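Local atomic coordinates of enoyl-CoA hydratase (Mycobacterium avium, PDB entry 3OC7), a protein that probably catalyses the reversible addition of water to the double bond of enoyl-CoA thioesters in fatty acid metabolism. Residues 142-156 and 168-180. Numbering follows the deposited sequence.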
loop_
_atom_site.group_PDB
_atom_site.type_symbol
_atom_site.label_atom_id
_atom_site.label_comp_id
_atom_site.label_asym_id
_atom_site.label_seq_id
_atom_site.Cartn_x
_atom_site.Cartn_y
_atom_site.Cartn_z
ATOM N N ALA A 142 12.730 -0.647 -16.942
ATOM C CA ALA A 142 12.021 -1.792 -17.589
ATOM C C ALA A 142 12.372 -3.147 -16.941
ATOM O O ALA A 142 13.556 -3.433 -16.720
ATOM C CB ALA A 142 12.304 -1.832 -19.107
ATOM N N LEU A 143 11.351 -3.949 -16.628
ATOM C CA LEU A 143 11.518 -5.299 -16.049
ATOM C C LEU A 143 11.243 -6.348 -17.140
ATOM O O LEU A 143 10.117 -6.858 -17.255
ATOM C CB LEU A 143 10.565 -5.512 -14.843
ATOM C CG LEU A 143 10.791 -4.642 -13.597
ATOM C CD1 LEU A 143 9.473 -4.271 -12.889
ATOM C CD2 LEU A 143 11.766 -5.285 -12.604
ATOM N N THR A 144 12.263 -6.657 -17.941
ATOM C CA THR A 144 12.105 -7.567 -19.094
ATOM C C THR A 144 12.489 -9.030 -18.836
ATOM O O THR A 144 12.659 -9.804 -19.801
ATOM C CB THR A 144 12.877 -7.041 -20.324
ATOM O OG1 THR A 144 14.250 -6.840 -19.963
ATOM C CG2 THR A 144 12.239 -5.738 -20.852
ATOM N N GLU A 145 12.600 -9.415 -17.559
ATOM C CA GLU A 145 12.980 -10.783 -17.138
ATOM C C GLU A 145 12.204 -11.916 -17.830
ATOM O O GLU A 145 12.824 -12.869 -18.335
ATOM C CB GLU A 145 12.933 -10.952 -15.595
ATOM C CG GLU A 145 14.101 -10.328 -14.786
ATOM C CD GLU A 145 14.066 -8.802 -14.624
ATOM O OE1 GLU A 145 13.136 -8.110 -15.097
ATOM O OE2 GLU A 145 15.020 -8.288 -13.988
ATOM N N ALA A 146 10.874 -11.811 -17.887
ATOM C CA ALA A 146 10.045 -12.876 -18.490
ATOM C C ALA A 146 10.338 -13.081 -19.978
ATOM O O ALA A 146 10.233 -14.205 -20.479
ATOM C CB ALA A 146 8.561 -12.618 -18.259
ATOM N N ARG A 147 10.717 -11.996 -20.670
ATOM C CA ARG A 147 11.065 -12.032 -22.104
ATOM C C ARG A 147 12.327 -12.838 -22.404
ATOM O O ARG A 147 12.541 -13.242 -23.559
ATOM C CB ARG A 147 11.201 -10.604 -22.672
ATOM C CG ARG A 147 9.938 -9.765 -22.547
ATOM C CD ARG A 147 9.998 -8.480 -23.354
ATOM N NE ARG A 147 8.797 -7.661 -23.170
ATOM C CZ ARG A 147 8.588 -6.484 -23.757
ATOM N NH1 ARG A 147 9.494 -5.977 -24.587
ATOM N NH2 ARG A 147 7.469 -5.809 -23.527
ATOM N N ILE A 148 13.170 -13.050 -21.390
ATOM C CA ILE A 148 14.370 -13.898 -21.550
ATOM C C ILE A 148 14.284 -15.220 -20.755
ATOM O O ILE A 148 15.283 -15.912 -20.561
ATOM C CB ILE A 148 15.723 -13.119 -21.313
ATOM C CG1 ILE A 148 15.876 -12.659 -19.855
ATOM C CG2 ILE A 148 15.865 -11.938 -22.300
ATOM C CD1 ILE A 148 17.275 -12.073 -19.506
ATOM N N GLY A 149 13.075 -15.562 -20.299
ATOM C CA GLY A 149 12.824 -16.835 -19.626
ATOM C C GLY A 149 13.005 -16.934 -18.120
ATOM O O GLY A 149 12.949 -18.031 -17.560
ATOM N N VAL A 150 13.193 -15.796 -17.452
ATOM C CA VAL A 150 13.413 -15.786 -15.986
ATOM C C VAL A 150 12.376 -14.904 -15.252
ATOM O O VAL A 150 11.322 -14.594 -15.834
ATOM C CB VAL A 150 14.912 -15.480 -15.602
ATOM C CG1 VAL A 150 15.847 -16.502 -16.281
ATOM C CG2 VAL A 150 15.327 -14.075 -15.999
ATOM N N ALA A 151 12.672 -14.519 -14.004
ATOM C CA ALA A 151 11.755 -13.720 -13.146
ATOM C C ALA A 151 12.539 -12.763 -12.230
ATOM O O ALA A 151 13.704 -13.030 -11.925
ATOM C CB ALA A 151 10.853 -14.650 -12.312
ATOM N N PRO A 152 11.911 -11.649 -11.781
ATOM C CA PRO A 152 12.586 -10.736 -10.830
ATOM C C PRO A 152 12.574 -11.236 -9.357
ATOM O O PRO A 152 12.009 -10.572 -8.466
ATOM C CB PRO A 152 11.824 -9.402 -11.009
ATOM C CG PRO A 152 10.746 -9.641 -12.084
ATOM C CD PRO A 152 10.605 -11.127 -12.233
ATOM N N ALA A 153 13.213 -12.385 -9.099
ATOM C CA ALA A 153 13.125 -13.065 -7.803
ATOM C C ALA A 153 13.787 -12.338 -6.608
ATOM O O ALA A 153 13.084 -11.876 -5.691
ATOM C CB ALA A 153 13.587 -14.550 -7.924
ATOM N N ILE A 154 15.117 -12.233 -6.624
ATOM C CA ILE A 154 15.864 -11.583 -5.535
ATOM C C ILE A 154 15.455 -10.117 -5.298
ATOM O O ILE A 154 15.342 -9.684 -4.124
ATOM C CB ILE A 154 17.399 -11.682 -5.744
ATOM C CG1 ILE A 154 17.862 -13.110 -5.411
ATOM C CG2 ILE A 154 18.158 -10.557 -4.934
ATOM C CD1 ILE A 154 17.935 -13.446 -3.894
ATOM N N ILE A 155 15.219 -9.362 -6.376
ATOM C CA ILE A 155 14.881 -7.934 -6.217
ATOM C C ILE A 155 13.483 -7.689 -5.586
ATOM O O ILE A 155 13.204 -6.581 -5.096
ATOM C CB ILE A 155 15.085 -7.107 -7.515
ATOM C CG1 ILE A 155 14.129 -7.545 -8.628
ATOM C CG2 ILE A 155 16.556 -7.153 -7.993
ATOM C CD1 ILE A 155 14.317 -6.780 -9.938
ATOM N N SER A 156 12.632 -8.727 -5.590
ATOM C CA SER A 156 11.316 -8.705 -4.909
ATOM C C SER A 156 11.406 -8.382 -3.401
ATOM O O SER A 156 10.453 -7.836 -2.816
ATOM C CB SER A 156 10.525 -10.016 -5.140
ATOM O OG SER A 156 10.089 -10.169 -6.496
ATOM N N ALA A 168 3.101 -3.608 -9.448
ATOM C CA ALA A 168 4.025 -4.743 -9.449
ATOM C C ALA A 168 3.535 -5.823 -10.432
ATOM O O ALA A 168 4.303 -6.297 -11.297
ATOM C CB ALA A 168 4.205 -5.321 -7.992
ATOM N N ALA A 169 2.250 -6.179 -10.340
ATOM C CA ALA A 169 1.670 -7.207 -11.233
ATOM C C ALA A 169 1.710 -6.794 -12.721
ATOM O O ALA A 169 2.078 -7.607 -13.585
ATOM C CB ALA A 169 0.229 -7.558 -10.791
ATOM N N ARG A 170 1.361 -5.545 -13.020
ATOM C CA ARG A 170 1.428 -5.058 -14.415
ATOM C C ARG A 170 2.858 -5.150 -14.984
ATOM O O ARG A 170 3.094 -5.857 -15.980
ATOM C CB ARG A 170 0.898 -3.610 -14.537
ATOM C CG ARG A 170 1.019 -3.016 -15.961
ATOM C CD ARG A 170 0.679 -1.524 -16.023
ATOM N NE ARG A 170 0.748 -0.999 -17.397
ATOM C CZ ARG A 170 0.211 0.162 -17.770
ATOM N NH1 ARG A 170 -0.442 0.914 -16.886
ATOM N NH2 ARG A 170 0.322 0.577 -19.028
ATOM N N TYR A 171 3.813 -4.471 -14.344
ATOM C CA TYR A 171 5.153 -4.290 -14.919
ATOM C C TYR A 171 6.027 -5.584 -14.907
ATOM O O TYR A 171 6.829 -5.783 -15.829
ATOM C CB TYR A 171 5.856 -3.018 -14.349
ATOM C CG TYR A 171 5.189 -1.719 -14.832
ATOM C CD1 TYR A 171 5.215 -1.367 -16.186
ATOM C CD2 TYR A 171 4.502 -0.873 -13.950
ATOM C CE1 TYR A 171 4.575 -0.195 -16.651
ATOM C CE2 TYR A 171 3.856 0.323 -14.416
ATOM C CZ TYR A 171 3.911 0.634 -15.766
ATOM O OH TYR A 171 3.291 1.787 -16.229
ATOM N N TYR A 172 5.833 -6.458 -13.913
ATOM C CA TYR A 172 6.431 -7.827 -13.891
ATOM C C TYR A 172 5.990 -8.693 -15.108
ATOM O O TYR A 172 6.774 -9.522 -15.614
ATOM C CB TYR A 172 6.050 -8.575 -12.577
ATOM C CG TYR A 172 6.929 -8.354 -11.311
ATOM C CD1 TYR A 172 7.456 -7.099 -10.991
ATOM C CD2 TYR A 172 7.147 -9.399 -10.387
ATOM C CE1 TYR A 172 8.223 -6.897 -9.821
ATOM C CE2 TYR A 172 7.926 -9.202 -9.216
ATOM C CZ TYR A 172 8.446 -7.950 -8.939
ATOM O OH TYR A 172 9.211 -7.768 -7.780
ATOM N N LEU A 173 4.742 -8.511 -15.568
ATOM C CA LEU A 173 4.162 -9.380 -16.614
ATOM C C LEU A 173 4.188 -8.797 -18.043
ATOM O O LEU A 173 4.290 -9.568 -19.014
ATOM C CB LEU A 173 2.737 -9.824 -16.215
ATOM C CG LEU A 173 2.620 -10.590 -14.881
ATOM C CD1 LEU A 173 1.161 -10.797 -14.475
ATOM C CD2 LEU A 173 3.395 -11.920 -14.916
ATOM N N THR A 174 4.120 -7.467 -18.184
ATOM C CA THR A 174 4.158 -6.811 -19.516
ATOM C C THR A 174 5.562 -6.470 -20.045
ATOM O O THR A 174 5.751 -6.352 -21.265
ATOM C CB THR A 174 3.326 -5.492 -19.556
ATOM O OG1 THR A 174 3.993 -4.480 -18.773
ATOM C CG2 THR A 174 1.872 -5.694 -19.080
ATOM N N GLY A 175 6.523 -6.252 -19.146
ATOM C CA GLY A 175 7.871 -5.796 -19.556
ATOM C C GLY A 175 7.953 -4.384 -20.147
ATOM O O GLY A 175 8.976 -4.027 -20.753
ATOM N N GLU A 176 6.909 -3.568 -19.980
ATOM C CA GLU A 176 6.869 -2.196 -20.545
ATOM C C GLU A 176 7.956 -1.264 -19.963
ATOM O O GLU A 176 8.259 -1.319 -18.750
ATOM C CB GLU A 176 5.503 -1.538 -20.285
ATOM C CG GLU A 176 4.291 -2.105 -21.050
ATOM C CD GLU A 176 2.954 -1.710 -20.422
ATOM O OE1 GLU A 176 2.612 -2.218 -19.327
ATOM O OE2 GLU A 176 2.224 -0.886 -21.026
ATOM N N LYS A 177 8.515 -0.401 -20.821
ATOM C CA LYS A 177 9.419 0.668 -20.394
ATOM C C LYS A 177 8.629 1.883 -19.883
ATOM O O LYS A 177 7.607 2.261 -20.478
ATOM C CB LYS A 177 10.316 1.096 -21.566
ATOM C CG LYS A 177 11.484 2.010 -21.170
ATOM C CD LYS A 177 12.255 2.537 -22.392
ATOM C CE LYS A 177 13.003 1.448 -23.115
ATOM N NZ LYS A 177 13.603 1.992 -24.369
ATOM N N PHE A 178 9.117 2.517 -18.814
ATOM C CA PHE A 178 8.475 3.718 -18.235
ATOM C C PHE A 178 9.465 4.787 -17.715
ATOM O O PHE A 178 10.665 4.501 -17.588
ATOM C CB PHE A 178 7.407 3.331 -17.177
ATOM C CG PHE A 178 7.929 2.495 -16.004
ATOM C CD1 PHE A 178 8.040 1.097 -16.106
ATOM C CD2 PHE A 178 8.282 3.105 -14.789
ATOM C CE1 PHE A 178 8.486 0.329 -15.040
ATOM C CE2 PHE A 178 8.743 2.332 -13.710
ATOM C CZ PHE A 178 8.840 0.951 -13.838
ATOM N N ASP A 179 8.955 5.997 -17.432
ATOM C CA ASP A 179 9.793 7.167 -17.053
ATOM C C ASP A 179 9.767 7.520 -15.542
ATOM O O ASP A 179 9.116 6.818 -14.746
ATOM C CB ASP A 179 9.465 8.400 -17.932
ATOM C CG ASP A 179 8.007 8.904 -17.756
ATOM O OD1 ASP A 179 7.348 8.573 -16.746
ATOM O OD2 ASP A 179 7.508 9.658 -18.635
ATOM N N ALA A 180 10.459 8.607 -15.167
ATOM C CA ALA A 180 10.531 9.060 -13.758
ATOM C C ALA A 180 9.179 9.424 -13.121
ATOM O O ALA A 180 8.929 9.084 -11.956
ATOM C CB ALA A 180 11.530 10.225 -13.608
HETATM O O HOH W 1 8.488 -3.417 -16.820
HETATM O O HOH W 2 9.278 -9.565 -16.297
#
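The side chain of Tyr-172 projects from helix 165-174 with CG anti to its own carbonyl carbon (chi1 -86°), and this torsion brings one face of its ring against Pro-152 and its hydroxyl to Ser-156. In this crotonase fold the contact joins the loop following strand 140-142, up to the start of helix 156-159, to the C-terminal end of helix 165-174, and it is a worked example of a loop packed on a helix end through one aromatic ring, a few polar bonds and bridging water. Pro-152 lays CG over the centre of that face, a CH-pi contact 3.9 Å from the ring centroid and 9° off the normal. Leu-143 reaches the same ring at a slant, through CD1, which also packs against CB of Tyr-171. At the ring edge, the hydroxyl OH of Tyr-172 donates to OG of Ser-156 over 2.9 Å; OG in turn donates a hydrogen bond to the carbonyl O of Pro-152, so the residue that covers the ring also ends the hydrogen-bond chain.

Where the helix stops, Gly-175 takes positive phi and turns its CA to O of Leu-143, a CA-H...O contact of 3.4 Å. Two waters bridge the segments: one joins N of Leu-143 to the carbonyls of Tyr-171 and Glu-176, while the other, 2.6 Å from O of Tyr-172, also links O of Leu-143 with N of Ala-146. Beyond this junction, Phe-178 is hydrogen-bonded through its backbone to Phe-141, and Pro-152 also packs on Ser-218 of the second subunit.

Arg-147 spans the end of the helix with its chain extended from CG to NE. Its guanidinium carries O of Gly-175 above one face; NE, buried by the contact, has no hydrogen-bond partner in the model, and NH2 meets O of Thr-174 at 2.9 Å, in the carbonyl plane, with an N-H...O angle of 157°.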